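Local coordinates for protein putative ABC transporter subunit, substrate-binding component (Rhodopseudomonas palustris, PDB 4EVQ) that binds 4-hydroxybenzoate as the solute-binding component of an ABC transporter and probably delivers such lignin-derived aromatic acids for uptake, at residues 114-117 with 118-121; 131-135 with 136-140; 197-200 with 201-204. One frame throughout, in Å; residues are numbered along the deposited sequence.

Contact 1: 114-117 with 118-121; sequences AGAD and IITR. With PHB (p-hydroxybenzoic acid), chain H; SO4 (sulfate ion), chain D.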
loop_
_atom_site.group_PDB
_atom_site.type_symbol
_atom_site.label_atom_id
_atom_site.label_comp_id
_atom_site.label_asym_id
_atom_site.label_seq_id
_atom_site.Cartn_x
_atom_site.Cartn_y
_atom_site.Cartn_z
ATOM N N ALA A 114 -2.947 -1.988 -3.515
ATOM C CA ALA A 114 -4.230 -2.429 -2.960
ATOM C C ALA A 114 -4.055 -3.524 -1.940
ATOM O O ALA A 114 -3.492 -4.584 -2.241
ATOM C CB ALA A 114 -5.181 -2.896 -4.059
ATOM N N GLY A 115 -4.570 -3.310 -0.759
ATOM C CA GLY A 115 -4.423 -4.238 0.351
ATOM C C GLY A 115 -5.456 -5.298 0.470
ATOM O O GLY A 115 -5.378 -6.113 1.416
ATOM N N ALA A 116 -6.389 -5.371 -0.468
ATOM C CA ALA A 116 -7.544 -6.257 -0.321
ATOM C C ALA A 116 -7.115 -7.618 0.196
ATOM O O ALA A 116 -6.297 -8.308 -0.436
ATOM C CB ALA A 116 -8.259 -6.394 -1.668
ATOM N N ASP A 117 -7.731 -8.051 1.276
ATOM C CA ASP A 117 -7.344 -9.311 1.920
ATOM C C ASP A 117 -7.482 -10.477 0.982
ATOM O O ASP A 117 -6.633 -11.382 0.984
ATOM C CB ASP A 117 -8.187 -9.544 3.181
ATOM C CG ASP A 117 -7.851 -8.600 4.329
ATOM O OD1 ASP A 117 -6.716 -8.111 4.415
ATOM O OD2 ASP A 117 -8.751 -8.423 5.180
ATOM N N ILE A 118 -8.479 -10.445 0.113
ATOM C CA ILE A 118 -8.775 -11.625 -0.699
ATOM C C ILE A 118 -7.674 -11.911 -1.720
ATOM O O ILE A 118 -7.521 -13.070 -2.142
ATOM C CB ILE A 118 -10.138 -11.473 -1.391
ATOM C CG1 ILE A 118 -10.658 -12.815 -1.873
ATOM C CG2 ILE A 118 -10.085 -10.439 -2.506
ATOM C CD1 ILE A 118 -12.129 -12.747 -2.239
ATOM N N ILE A 119 -6.910 -10.911 -2.116
ATOM C CA ILE A 119 -5.930 -11.092 -3.192
ATOM C C ILE A 119 -4.886 -12.149 -2.867
ATOM O O ILE A 119 -4.446 -12.893 -3.774
ATOM C CB ILE A 119 -5.324 -9.710 -3.545
ATOM C CG1 ILE A 119 -6.378 -8.857 -4.216
ATOM C CG2 ILE A 119 -4.091 -9.854 -4.445
ATOM C CD1 ILE A 119 -5.957 -7.447 -4.518
ATOM N N THR A 120 -4.520 -12.270 -1.608
ATOM C CA THR A 120 -3.566 -13.312 -1.189
ATOM C C THR A 120 -4.207 -14.291 -0.198
ATOM O O THR A 120 -3.522 -14.984 0.621
ATOM C CB THR A 120 -2.228 -12.701 -0.674
ATOM O OG1 THR A 120 -2.472 -11.840 0.441
ATOM C CG2 THR A 120 -1.503 -11.883 -1.778
ATOM N N ARG A 121 -5.516 -14.424 -0.343
ATOM C CA ARG A 121 -6.327 -15.395 0.376
ATOM C C ARG A 121 -7.104 -16.174 -0.681
ATOM O O ARG A 121 -6.455 -16.839 -1.505
ATOM C CB ARG A 121 -7.161 -14.759 1.503
ATOM C CG ARG A 121 -6.250 -14.281 2.673
ATOM C CD ARG A 121 -6.981 -13.671 3.839
ATOM N NE ARG A 121 -6.049 -13.384 4.945
ATOM C CZ ARG A 121 -6.399 -13.288 6.225
ATOM N NH1 ARG A 121 -7.666 -13.439 6.576
ATOM N NH2 ARG A 121 -5.491 -13.056 7.171
HETATM C "C1'" PHB H . -6.696 0.379 -0.836
HETATM O "O1'" PHB H . -7.801 0.695 -1.334
HETATM O "O2'" PHB H . -6.313 -0.850 -0.721
HETATM C C1 PHB H . -5.738 1.394 -0.351
HETATM C C2 PHB H . -5.793 2.688 -0.869
HETATM C C3 PHB H . -4.909 3.649 -0.405
HETATM C C4 PHB H . -4.011 3.329 0.560
HETATM C C5 PHB H . -3.922 2.048 1.072
HETATM C C6 PHB H . -4.797 1.109 0.611
HETATM O O4 PHB H . -3.147 4.251 1.026
HETATM S S SO4 D . -7.538 -12.328 10.327
HETATM O O1 SO4 D . -7.108 -10.930 10.465
HETATM O O2 SO4 D . -8.486 -12.397 9.231
HETATM O O3 SO4 D . -6.377 -13.108 9.918
HETATM O O4 SO4 D . -8.042 -12.904 11.577
#
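Ala116 O accepts the amide of Ile119 at 3.2 Å from Ile119 N, the donor 50° above the carbonyl plane, in keeping with the tight winding of a 3-10 turn. A methyl contact closes the same turn: Ala116 CB lies 3.8 Å from Ile119 CD1. With Ile119 CG1 anti to the carbonyl carbon (chi1 -69°), the ethyl branch runs back toward that methyl, and helix 92-105 adjoins both residues. Asp117 O draws a weak bond of 3.5 Å from Thr120 N, while the Arg121 chain passes beside it, CG 3.4 Å from Asp117 O. This 3-10 turn belongs to the loop that follows strand 109-111 in a periplasmic binding protein fold, and the residues just ahead of it, Ala114 and Gly115, line the ligand pocket: Gly115 N donates to the 4-hydroxybenzoate carboxylate, 3.0 Å from O2' at 167°. From CG to NE the Arg121 chain is extended, carrying the guanidinium to a sulfate, probably from the crystallisation liquor, that lies at its edge: Arg121 NH2 donates to sulfate O3 at 2.9 Å, nearly straight, and Arg121 NH1 donates to O2. NH2 also forms a salt bridge to Asp367. An alanine here would remove Arg121's two bonds to the sulfate and the bridge, and is likely to leave Asp367 without this mate. Further out, Arg130 binds Ala114 O, Ala116 O and Thr120 OG1, and Asp117 OD1 receives Gly136 N.

Contact 2: 131-135 with 136-140; sequences TSFAN and GQIGR. With SO4 (sulfate ion), chain D.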
loop_
_atom_site.group_PDB
_atom_site.type_symbol
_atom_site.label_atom_id
_atom_site.label_comp_id
_atom_site.label_asym_id
_atom_site.label_seq_id
_atom_site.Cartn_x
_atom_site.Cartn_y
_atom_site.Cartn_z
ATOM N N THR A 131 3.382 -6.490 -3.802
ATOM C CA THR A 131 4.567 -5.879 -3.253
ATOM C C THR A 131 4.281 -4.891 -2.093
ATOM O O THR A 131 5.217 -4.263 -1.594
ATOM C CB THR A 131 5.417 -5.182 -4.277
ATOM O OG1 THR A 131 4.670 -4.110 -4.879
ATOM C CG2 THR A 131 5.931 -6.136 -5.359
ATOM N N SER A 132 3.029 -4.825 -1.688
ATOM C CA SER A 132 2.617 -3.849 -0.690
ATOM C C SER A 132 2.393 -4.474 0.688
ATOM O O SER A 132 3.344 -4.564 1.423
ATOM C CB SER A 132 1.436 -3.086 -1.236
ATOM O OG SER A 132 0.344 -3.935 -1.501
ATOM N N PHE A 133 1.171 -4.909 0.991
ATOM C CA PHE A 133 0.714 -5.323 2.317
ATOM C C PHE A 133 -0.687 -5.876 2.146
ATOM O O PHE A 133 -1.317 -5.667 1.106
ATOM C CB PHE A 133 0.718 -4.139 3.314
ATOM C CG PHE A 133 -0.228 -3.085 2.880
ATOM C CD1 PHE A 133 0.149 -2.191 1.901
ATOM C CD2 PHE A 133 -1.549 -3.084 3.297
ATOM C CE1 PHE A 133 -0.771 -1.335 1.353
ATOM C CE2 PHE A 133 -2.455 -2.168 2.760
ATOM C CZ PHE A 133 -2.056 -1.341 1.774
ATOM N N ALA A 134 -1.200 -6.503 3.209
ATOM C CA ALA A 134 -2.588 -6.842 3.330
ATOM C C ALA A 134 -3.268 -5.965 4.373
ATOM O O ALA A 134 -2.713 -5.750 5.477
ATOM C CB ALA A 134 -2.729 -8.310 3.708
ATOM N N ASN A 135 -4.481 -5.539 4.062
ATOM C CA ASN A 135 -5.234 -4.620 4.919
ATOM C C ASN A 135 -5.396 -5.125 6.331
ATOM O O ASN A 135 -5.175 -4.399 7.282
ATOM C CB ASN A 135 -6.623 -4.422 4.310
ATOM C CG ASN A 135 -6.632 -3.558 3.054
ATOM O OD1 ASN A 135 -5.785 -2.696 2.861
ATOM N ND2 ASN A 135 -7.627 -3.781 2.223
ATOM N N GLY A 136 -5.809 -6.372 6.493
ATOM C CA GLY A 136 -6.094 -6.834 7.845
ATOM C C GLY A 136 -4.810 -6.945 8.643
ATOM O O GLY A 136 -4.786 -6.633 9.844
ATOM N N GLN A 137 -3.733 -7.359 7.991
ATOM C CA GLN A 137 -2.478 -7.485 8.715
ATOM C C GLN A 137 -1.918 -6.156 9.232
ATOM O O GLN A 137 -1.483 -6.039 10.379
ATOM C CB GLN A 137 -1.439 -8.223 7.876
ATOM C CG GLN A 137 -0.189 -8.602 8.678
ATOM C CD GLN A 137 0.755 -9.542 7.964
ATOM O OE1 GLN A 137 0.785 -9.617 6.762
ATOM N NE2 GLN A 137 1.591 -10.213 8.747
ATOM N N ILE A 138 -1.977 -5.122 8.413
ATOM C CA ILE A 138 -1.489 -3.840 8.886
ATOM C C ILE A 138 -2.452 -3.255 9.931
ATOM O O ILE A 138 -2.016 -2.674 10.904
ATOM C CB ILE A 138 -1.187 -2.838 7.745
ATOM C CG1 ILE A 138 -0.388 -1.671 8.322
ATOM C CG2 ILE A 138 -2.440 -2.377 6.994
ATOM C CD1 ILE A 138 0.173 -0.698 7.263
ATOM N N GLY A 139 -3.741 -3.464 9.764
ATOM C CA GLY A 139 -4.675 -3.024 10.806
ATOM C C GLY A 139 -4.401 -3.695 12.154
ATOM O O GLY A 139 -4.386 -3.066 13.204
ATOM N N ARG A 140 -4.188 -5.005 12.113
ATOM C CA ARG A 140 -3.838 -5.765 13.316
ATOM C C ARG A 140 -2.569 -5.234 13.974
ATOM O O ARG A 140 -2.518 -5.050 15.194
ATOM C CB ARG A 140 -3.619 -7.230 13.004
ATOM C CG ARG A 140 -4.891 -8.000 12.833
ATOM C CD ARG A 140 -4.561 -9.460 12.712
ATOM N NE ARG A 140 -5.688 -10.334 12.895
ATOM C CZ ARG A 140 -6.103 -10.768 14.084
ATOM N NH1 ARG A 140 -5.526 -10.361 15.182
ATOM N NH2 ARG A 140 -7.110 -11.586 14.152
HETATM S S SO4 D . -7.538 -12.328 10.327
HETATM O O1 SO4 D . -7.108 -10.930 10.465
HETATM O O2 SO4 D . -8.486 -12.397 9.231
HETATM O O3 SO4 D . -6.377 -13.108 9.918
HETATM O O4 SO4 D . -8.042 -12.904 11.577
HETATM O O HOH W 1 0.718 -7.522 5.076
#
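Asn135 and Gly136 begin a helix whose first turn is fastened by two backbone bonds, one from Ile138 N to Ala134 O at 3.1 Å and one from Gly139 N to Asn135 O at 3.0 Å. Ala134 occupies the N-cap position. Ile138 adds the apolar part of the contact: its CG2 sits 3.4 Å from Asn135 O and reaches Phe133 CD2 at 3.9 Å, meeting the ring obliquely. That methyl is placed between the backbone N and the carbonyl carbon because Ile138 CG1 is anti to the backbone N (chi1 -167°). The Asn135 amide is engaged elsewhere, ND2 bonding Glu166. A water joins cap to helix, 2.9 Å from Ala134 N, which donates to it, and 2.7 Å from Gln137 OE1, to which it donates; the other end of that amide, NE2, goes to Val365 O. One turn further along the helix, Arg140 holds a sulfate at the edge of its guanidinium, NE 2.9 Å from O1 and NH2 bonded to O4. Phe133, one residue before the N-cap position, packed against Phe240 and His261 and touching 4-hydroxybenzoate, puts the loop leading into this helix in the wall of the ligand pocket of a periplasmic binding protein.

Contact 3: 197-200 with 201-204; sequences SALA and EIAS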
loop_
_atom_site.group_PDB
_atom_site.type_symbol
_atom_site.label_atom_id
_atom_site.label_comp_id
_atom_site.label_asym_id
_atom_site.label_seq_id
_atom_site.Cartn_x
_atom_site.Cartn_y
_atom_site.Cartn_z
ATOM N N SER A 197 -18.418 16.770 11.285
ATOM C CA SER A 197 -19.401 16.086 12.094
ATOM C C SER A 197 -18.824 14.811 12.740
ATOM O O SER A 197 -19.193 14.468 13.857
ATOM C CB SER A 197 -20.695 15.840 11.327
ATOM O OG SER A 197 -20.473 15.000 10.220
ATOM N N ALA A 198 -17.941 14.102 12.032
ATOM C CA ALA A 198 -17.290 12.965 12.642
ATOM C C ALA A 198 -16.413 13.371 13.812
ATOM O O ALA A 198 -16.368 12.689 14.814
ATOM C CB ALA A 198 -16.450 12.219 11.595
ATOM N N LEU A 199 -15.725 14.505 13.689
ATOM C CA LEU A 199 -14.912 15.027 14.768
ATOM C C LEU A 199 -15.751 15.445 15.983
ATOM O O LEU A 199 -15.354 15.169 17.114
ATOM C CB LEU A 199 -14.061 16.173 14.273
ATOM C CG LEU A 199 -13.042 15.760 13.188
ATOM C CD1 LEU A 199 -12.401 16.990 12.579
ATOM C CD2 LEU A 199 -12.007 14.808 13.661
ATOM N N ALA A 200 -16.928 16.023 15.747
ATOM C CA ALA A 200 -17.820 16.358 16.860
ATOM C C ALA A 200 -18.322 15.100 17.545
ATOM O O ALA A 200 -18.412 15.038 18.764
ATOM C CB ALA A 200 -18.995 17.179 16.349
ATOM N N GLU A 201 -18.598 14.056 16.770
ATOM C CA GLU A 201 -19.011 12.792 17.359
ATOM C C GLU A 201 -17.895 12.172 18.172
ATOM O O GLU A 201 -18.108 11.713 19.281
ATOM C CB GLU A 201 -19.522 11.805 16.286
ATOM C CG GLU A 201 -20.159 10.573 16.906
ATOM C CD GLU A 201 -20.661 9.555 15.926
ATOM O OE1 GLU A 201 -20.671 9.825 14.710
ATOM O OE2 GLU A 201 -21.096 8.473 16.399
ATOM N N ILE A 202 -16.686 12.158 17.627
ATOM C CA ILE A 202 -15.524 11.703 18.382
ATOM C C ILE A 202 -15.395 12.434 19.708
ATOM O O ILE A 202 -15.227 11.793 20.736
ATOM C CB ILE A 202 -14.256 11.900 17.553
ATOM C CG1 ILE A 202 -14.189 10.805 16.469
ATOM C CG2 ILE A 202 -12.979 11.811 18.448
ATOM C CD1 ILE A 202 -13.226 11.111 15.347
ATOM N N ALA A 203 -15.477 13.769 19.693
ATOM C CA ALA A 203 -15.387 14.501 20.972
ATOM C C ALA A 203 -16.431 14.005 21.972
ATOM O O ALA A 203 -16.147 13.792 23.159
ATOM C CB ALA A 203 -15.513 15.997 20.725
ATOM N N SER A 204 -17.647 13.814 21.501
ATOM C CA SER A 204 -18.747 13.451 22.392
ATOM C C SER A 204 -18.537 12.084 23.006
ATOM O O SER A 204 -19.038 11.822 24.101
ATOM C CB SER A 204 -20.088 13.479 21.658
ATOM O OG SER A 204 -20.277 12.344 20.825
#
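Ser204 OG donates to Glu201 O at 2.7 Å, the shortest polar bond here, turning the hydroxyl back onto the backbone three residues earlier. It is able to do so because OG stands between the backbone N and the carbonyl carbon (chi1 77°). The turn belongs to helix 196-205, an alpha-helix flanking the seven-stranded sheet of a periplasmic binding protein, and the regular i to i+4 backbone bonds run through it: Glu201 N to Ser197 O, Ile202 N to Ala198 O at 2.9 Å, Ala203 N to Leu199 O and Ser204 N to Ala200 O. The Ile202 bond is nearly straight, 169° at its hydrogen, and all four donors tilt modestly from the carbonyl planes they address.

The inner side of the helix is carried by Ile202 and Leu199. Ile202 CG1, anti to the carbonyl carbon (chi1 -76°), leans back over the preceding turn and comes to 3.3 Å from Ala198 O. Its CD1 lies farther along, 4.2 Å from Leu199 CD2, a loose apolar touch. Ala198 and Ile202 both pack on Ile186 of strand 181-188, whereas Leu199 meets Asp225 and Tyr226 of helix 217-228, so the helix bridges edge strand and neighbouring helix. Glu201 extends along the strand side by Lys184 and Ile186. Its CB rests 3.6 Å from Ala198 O and equally near Ser197 O.

From the N terminus the chain leaves strand 109-111 and makes the turn of contact 1, returns through strand 128-130, and enters helix 135-148 at contact 2. Each of the three contacts closes only a local turn; they follow in series, with none enclosing or crossing another. Contacts 1 and 2 nevertheless touch, through a probable bond from Asn135 N to Gly115 O, besides the Asp117 link to the helix start. Both reach 4-hydroxybenzoate and the same sulfate. Contact 3 comes later, setting helix 196-205 between strand 181-188 of the seven-stranded sheet and helix 217-228, with its nearest atoms about 17 Å from contact 2 and about 22 Å from contact 1.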